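Local coordinates for protein subclass B1 metallo-beta-lactamase (Myroides odoratimimus, PDB 6T5L) that probably hydrolyses beta-lactam antibiotics, carbapenems among them, as a subclass B1 metallo-beta-lactamase with two zinc ions in its active site, at residues T22-I27 / S74-N79; G179-E184 / T202-V207. One frame throughout, in Å; residues are numbered along the deposited sequence.

Interaction 1 of 2, residues T22-I27 / S74-N79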
loop_
_atom_site.group_PDB
_atom_site.type_symbol
_atom_site.label_atom_id
_atom_site.label_comp_id
_atom_site.label_asym_id
_atom_site.label_seq_id
_atom_site.Cartn_x
_atom_site.Cartn_y
_atom_site.Cartn_z
ATOM N N THR A 22 -1.903 -19.175 -1.721
ATOM C CA THR A 22 -2.338 -19.601 -3.043
ATOM C C THR A 22 -1.206 -19.171 -3.969
ATOM O O THR A 22 -0.343 -18.382 -3.578
ATOM C CB THR A 22 -3.693 -18.924 -3.321
ATOM O OG1 THR A 22 -4.764 -19.676 -2.689
ATOM C CG2 THR A 22 -3.912 -18.653 -4.689
ATOM N N GLU A 23 -1.177 -19.717 -5.177
ATOM C CA GLU A 23 -0.181 -19.270 -6.140
ATOM C C GLU A 23 -0.334 -17.785 -6.466
ATOM O O GLU A 23 0.626 -17.150 -6.912
ATOM C CB GLU A 23 -0.281 -20.091 -7.427
ATOM C CG GLU A 23 -1.602 -19.889 -8.171
ATOM C CD GLU A 23 -1.601 -20.465 -9.582
ATOM O OE1 GLU A 23 -0.518 -20.537 -10.202
ATOM O OE2 GLU A 23 -2.690 -20.827 -10.074
ATOM N N ASN A 24 -1.528 -17.223 -6.304
ATOM C CA ASN A 24 -1.764 -15.842 -6.703
ATOM C C ASN A 24 -1.733 -14.830 -5.566
ATOM O O ASN A 24 -1.637 -13.635 -5.844
ATOM C CB ASN A 24 -3.139 -15.683 -7.362
ATOM C CG ASN A 24 -3.271 -16.483 -8.649
ATOM O OD1 ASN A 24 -2.363 -16.507 -9.456
ATOM N ND2 ASN A 24 -4.404 -17.110 -8.833
ATOM N N LEU A 25 -1.870 -15.264 -4.314
ATOM C CA LEU A 25 -2.117 -14.361 -3.197
ATOM C C LEU A 25 -1.626 -14.968 -1.887
ATOM O O LEU A 25 -2.049 -16.065 -1.537
ATOM C CB LEU A 25 -3.625 -14.070 -3.060
ATOM C CG LEU A 25 -4.027 -13.127 -1.943
ATOM C CD1 LEU A 25 -3.368 -11.755 -2.264
ATOM C CD2 LEU A 25 -5.508 -12.960 -1.731
ATOM N N ILE A 26 -0.794 -14.244 -1.151
ATOM C CA ILE A 26 -0.441 -14.596 0.228
ATOM C C ILE A 26 -0.898 -13.506 1.177
ATOM O O ILE A 26 -0.712 -12.305 0.899
ATOM C CB ILE A 26 1.068 -14.800 0.393
ATOM C CG1 ILE A 26 1.503 -15.998 -0.448
ATOM C CG2 ILE A 26 1.461 -15.110 1.881
ATOM C CD1 ILE A 26 2.861 -15.860 -0.930
ATOM N N ILE A 27 -1.489 -13.919 2.305
ATOM C CA ILE A 27 -1.889 -12.969 3.341
ATOM C C ILE A 27 -1.205 -13.385 4.636
ATOM O O ILE A 27 -1.387 -14.516 5.088
ATOM C CB ILE A 27 -3.410 -12.905 3.522
ATOM C CG1 ILE A 27 -4.083 -12.568 2.199
ATOM C CG2 ILE A 27 -3.816 -11.825 4.524
ATOM C CD1 ILE A 27 -5.591 -12.448 2.300
ATOM N N SER A 74 -6.972 -9.839 -6.671
ATOM C CA SER A 74 -7.853 -8.942 -5.943
ATOM C C SER A 74 -9.155 -9.646 -5.546
ATOM O O SER A 74 -9.627 -9.494 -4.411
ATOM C CB SER A 74 -8.146 -7.708 -6.808
ATOM O OG SER A 74 -6.999 -6.895 -7.006
ATOM N N LEU A 75 -9.754 -10.425 -6.462
ATOM C CA LEU A 75 -10.950 -11.189 -6.090
ATOM C C LEU A 75 -10.651 -12.226 -4.992
ATOM O O LEU A 75 -11.480 -12.455 -4.095
ATOM C CB LEU A 75 -11.530 -11.894 -7.329
ATOM C CG LEU A 75 -12.768 -12.771 -7.189
ATOM C CD1 LEU A 75 -13.998 -11.979 -6.641
ATOM C CD2 LEU A 75 -13.218 -13.529 -8.565
ATOM N N GLU A 76 -9.490 -12.911 -5.058
ATOM C CA GLU A 76 -9.142 -13.786 -3.937
ATOM C C GLU A 76 -9.078 -13.005 -2.630
ATOM O O GLU A 76 -9.561 -13.478 -1.609
ATOM C CB GLU A 76 -7.822 -14.535 -4.145
ATOM C CG GLU A 76 -7.874 -15.569 -5.295
ATOM C CD GLU A 76 -6.637 -16.477 -5.392
ATOM O OE1 GLU A 76 -5.976 -16.759 -4.361
ATOM O OE2 GLU A 76 -6.309 -16.870 -6.546
ATOM N N LEU A 77 -8.519 -11.799 -2.640
ATOM C CA LEU A 77 -8.432 -11.003 -1.404
ATOM C C LEU A 77 -9.821 -10.584 -0.888
ATOM O O LEU A 77 -10.133 -10.740 0.307
ATOM C CB LEU A 77 -7.576 -9.778 -1.661
ATOM C CG LEU A 77 -7.481 -8.759 -0.528
ATOM C CD1 LEU A 77 -6.963 -9.421 0.700
ATOM C CD2 LEU A 77 -6.565 -7.661 -0.862
ATOM N N ILE A 78 -10.668 -10.076 -1.775
ATOM C CA ILE A 78 -12.024 -9.638 -1.386
ATOM C C ILE A 78 -12.832 -10.806 -0.822
ATOM O O ILE A 78 -13.441 -10.703 0.252
ATOM C CB ILE A 78 -12.729 -8.991 -2.594
ATOM C CG1 ILE A 78 -12.008 -7.687 -2.964
ATOM C CG2 ILE A 78 -14.218 -8.765 -2.282
ATOM C CD1 ILE A 78 -12.319 -7.122 -4.374
ATOM N N ASN A 79 -12.798 -11.954 -1.505
ATOM C CA ASN A 79 -13.494 -13.138 -1.012
ATOM C C ASN A 79 -12.901 -13.592 0.312
ATOM O O ASN A 79 -13.632 -13.986 1.224
ATOM C CB ASN A 79 -13.427 -14.247 -2.066
ATOM C CG ASN A 79 -14.455 -14.039 -3.232
ATOM O OD1 ASN A 79 -15.424 -13.276 -3.110
ATOM N ND2 ASN A 79 -14.221 -14.705 -4.336
#
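Leu25 and Glu76 face each other where the beginning of strand 25-29 passes helix 71-83, their CA atoms 7.1 Å apart, and the contact divides there into a buried apolar half and a polar half nearer the solvent. Leu25 CD2 makes the closest approach on the apolar side. The residue swings CG opposite its own backbone N (chi1 -179°), which carries CD2 across to the helix backbone, 3.4 Å from Leu77 N and 3.7 Å from Glu76 CB. Ile27, two residues further along the strand, adds its CD1 methyl, which meets Leu77 CD1 at 3.7 Å, the two side chains crossing nearly at a right angle. Leu25, Ile27 and Leu77 are all buried, with Tyr20 of the neighbouring strand touching both strand residues and His37 and Pro68 bordering Leu77.

Toward the solvent, the extended chain of Glu76 reaches over to the turn before the strand and spreads its carboxylate between two partners. Asn24 ND2 donates to Glu76 OE2 over 3.0 Å, almost straight at 170°; the acceptor lies in the amide plane, although amide and carboxylate are turned 60° apart. Glu76 OE1 is hydrogen-bonded to Tyr20 OH, and Asn24 OD1 takes a bond from Lys72 NZ, so both flat groups are held at both ends and their rotation is restricted. Such a helix laid against the outer side of a sheet belongs to the alpha-beta/beta-alpha sandwich of the metallo-beta-lactamase fold.

Interaction 2 of 2, residues G179-E184 / T202-V207. With ZN (zinc ion), chain D.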
loop_
_atom_site.group_PDB
_atom_site.type_symbol
_atom_site.label_atom_id
_atom_site.label_comp_id
_atom_site.label_asym_id
_atom_site.label_seq_id
_atom_site.Cartn_x
_atom_site.Cartn_y
_atom_site.Cartn_z
ATOM N N GLY A 179 4.715 1.396 1.318
ATOM C CA GLY A 179 4.713 1.302 -0.107
ATOM C C GLY A 179 6.128 1.395 -0.699
ATOM O O GLY A 179 7.172 1.227 -0.050
ATOM N N CYS A 180 6.128 1.710 -1.978
ATOM C CA CYS A 180 7.378 1.682 -2.731
ATOM C C CYS A 180 8.290 2.849 -2.470
ATOM O O CYS A 180 9.454 2.803 -2.878
ATOM C CB CYS A 180 7.055 1.603 -4.209
ATOM S SG CYS A 180 6.004 0.210 -4.593
ATOM N N LEU A 181 7.825 3.876 -1.778
ATOM C CA LEU A 181 8.780 4.812 -1.204
ATOM C C LEU A 181 9.761 4.172 -0.213
ATOM O O LEU A 181 10.852 4.713 -0.018
ATOM C CB LEU A 181 8.010 5.932 -0.527
ATOM C CG LEU A 181 8.818 7.077 0.075
ATOM C CD1 LEU A 181 9.339 8.124 -0.890
ATOM C CD2 LEU A 181 7.850 7.683 1.130
ATOM N N ILE A 182 9.436 3.034 0.376
ATOM C CA ILE A 182 10.249 2.423 1.423
ATOM C C ILE A 182 10.773 1.092 0.911
ATOM O O ILE A 182 9.990 0.246 0.461
ATOM C CB ILE A 182 9.446 2.207 2.727
ATOM C CG1 ILE A 182 8.993 3.537 3.298
ATOM C CG2 ILE A 182 10.282 1.480 3.789
ATOM C CD1 ILE A 182 10.147 4.627 3.413
ATOM N N LYS A 183 12.079 0.893 1.025
ATOM C CA LYS A 183 12.724 -0.341 0.620
ATOM C C LYS A 183 12.856 -1.264 1.835
ATOM O O LYS A 183 12.843 -0.816 2.983
ATOM C CB LYS A 183 14.135 -0.076 0.038
ATOM C CG LYS A 183 14.234 0.802 -1.226
ATOM C CD LYS A 183 13.321 0.333 -2.375
ATOM C CE LYS A 183 13.817 0.840 -3.700
ATOM N NZ LYS A 183 12.829 0.672 -4.739
ATOM N N GLU A 184 12.994 -2.553 1.555
ATOM C CA GLU A 184 13.384 -3.573 2.503
ATOM C C GLU A 184 14.892 -3.486 2.707
ATOM O O GLU A 184 15.625 -2.850 1.918
ATOM C CB GLU A 184 12.949 -4.965 1.991
ATOM C CG GLU A 184 13.889 -5.544 0.935
ATOM C CD GLU A 184 13.677 -7.045 0.625
ATOM O OE1 GLU A 184 13.900 -7.395 -0.554
ATOM O OE2 GLU A 184 13.339 -7.861 1.530
ATOM N N THR A 202 15.283 12.903 1.642
ATOM C CA THR A 202 14.675 13.877 2.552
ATOM C C THR A 202 13.190 13.542 2.773
ATOM O O THR A 202 12.687 13.620 3.913
ATOM C CB THR A 202 14.869 15.337 2.100
ATOM O OG1 THR A 202 13.830 15.744 1.232
ATOM C CG2 THR A 202 16.142 15.563 1.390
ATOM N N THR A 203 12.501 13.034 1.742
ATOM C CA THR A 203 11.120 12.585 1.943
ATOM C C THR A 203 11.055 11.538 3.057
ATOM O O THR A 203 10.193 11.600 3.926
ATOM C CB THR A 203 10.518 12.015 0.660
ATOM O OG1 THR A 203 10.330 13.066 -0.290
ATOM C CG2 THR A 203 9.140 11.421 0.928
ATOM N N VAL A 204 11.936 10.544 3.040
ATOM C CA VAL A 204 11.788 9.459 4.024
ATOM C C VAL A 204 12.247 9.942 5.421
ATOM O O VAL A 204 11.720 9.474 6.464
ATOM C CB VAL A 204 12.537 8.182 3.557
ATOM C CG1 VAL A 204 12.589 7.080 4.697
ATOM C CG2 VAL A 204 11.948 7.629 2.226
ATOM N N GLU A 205 13.180 10.904 5.469
ATOM C CA GLU A 205 13.530 11.551 6.737
ATOM C C GLU A 205 12.279 12.131 7.414
ATOM O O GLU A 205 12.128 12.057 8.637
ATOM C CB GLU A 205 14.571 12.655 6.495
ATOM C CG GLU A 205 16.001 12.157 6.320
ATOM C CD GLU A 205 16.949 13.245 5.830
ATOM O OE1 GLU A 205 16.506 14.407 5.719
ATOM O OE2 GLU A 205 18.126 12.935 5.543
ATOM N N LYS A 206 11.356 12.677 6.616
ATOM C CA LYS A 206 10.117 13.222 7.146
ATOM C C LYS A 206 9.197 12.115 7.655
ATOM O O LYS A 206 8.574 12.247 8.730
ATOM C CB LYS A 206 9.419 14.056 6.055
ATOM C CG LYS A 206 10.092 15.342 5.697
ATOM C CD LYS A 206 9.405 15.984 4.447
ATOM C CE LYS A 206 10.260 17.070 3.794
ATOM N NZ LYS A 206 9.491 17.838 2.753
ATOM N N VAL A 207 9.085 11.018 6.894
ATOM C CA VAL A 207 8.325 9.861 7.372
ATOM C C VAL A 207 8.891 9.359 8.706
ATOM O O VAL A 207 8.156 8.987 9.626
ATOM C CB VAL A 207 8.335 8.750 6.304
ATOM C CG1 VAL A 207 7.724 7.508 6.895
ATOM C CG2 VAL A 207 7.660 9.243 4.968
HETATM ZN ZN ZN D . 6.594 -0.874 -6.346
HETATM O O HOH W 1 8.847 -0.362 -6.408
#
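Leu181 extends from the loop after strand 175-179 into the side of helix 200-210, where Thr203, Val204 and Val207 receive it. Its CB leaves the backbone in the direction of the helix, and a chi1 of -176° carries the chain onward instead of folding it back. CG comes first, resting against Val204 CG2 at 3.8 Å as the two side chains slide past each other in opposite senses. Of the two branches, CD1 lies 3.8 Å from Thr203 CG2 and, less closely, meets Val204 CG2; CD2 borders the same threonine methyl and points at Val207 CG2, 4.1 Å away, tip to tip.

Immediately before Leu181 stands Cys180, whose SG binds a zinc ion at 2.1 Å. Asp100, His221 and a water 2.3 Å from the metal share this second zinc site of the subclass B1 enzymes. Residues 179-182 form a type I beta turn closed by Ile182 N to Gly179 O, so one tight bend presents the cysteine to the metal and the leucine to the helix.

Ile182 widens the apolar patch. Though its CB does not aim at the helix, a chi2 of -49° brings CD1 to both methyls of Val204, 3.7 Å from CG1. Thr203 offers the loop its methyl while OG1 turns to Glu159 O as its stronger partner, with Glu199 O also in bonding range, so the single hydroxyl proton is shared or alternates. Helix 228-237 extends the apolar surroundings, with Leu229 against Ile182, Ile234 against Val204 and Phe230 against Val207.

Overall arrangement
Interactions 1 and 2 lie on opposite sides of the chain's centre, their own centres 27 Å apart and their nearest atoms about 13 Å apart, with no touch between them. They follow one another in sequence: 22-27 / 74-79 closes before 179-184 / 202-207 opens. Neither shares a helix or sheet with the other. Interaction 1 ties strand 25-29 of the six-stranded mixed sheet to helix 71-83, whereas interaction 2 joins the loop leaving strand 175-179 of the five-stranded sheet to helix 200-210. Each thus packs a helix in its own half of the four-layered alpha-beta/beta-alpha sandwich; interaction 2 ties the zinc-binding turn to that framework, while interaction 1 holds no metal ligand.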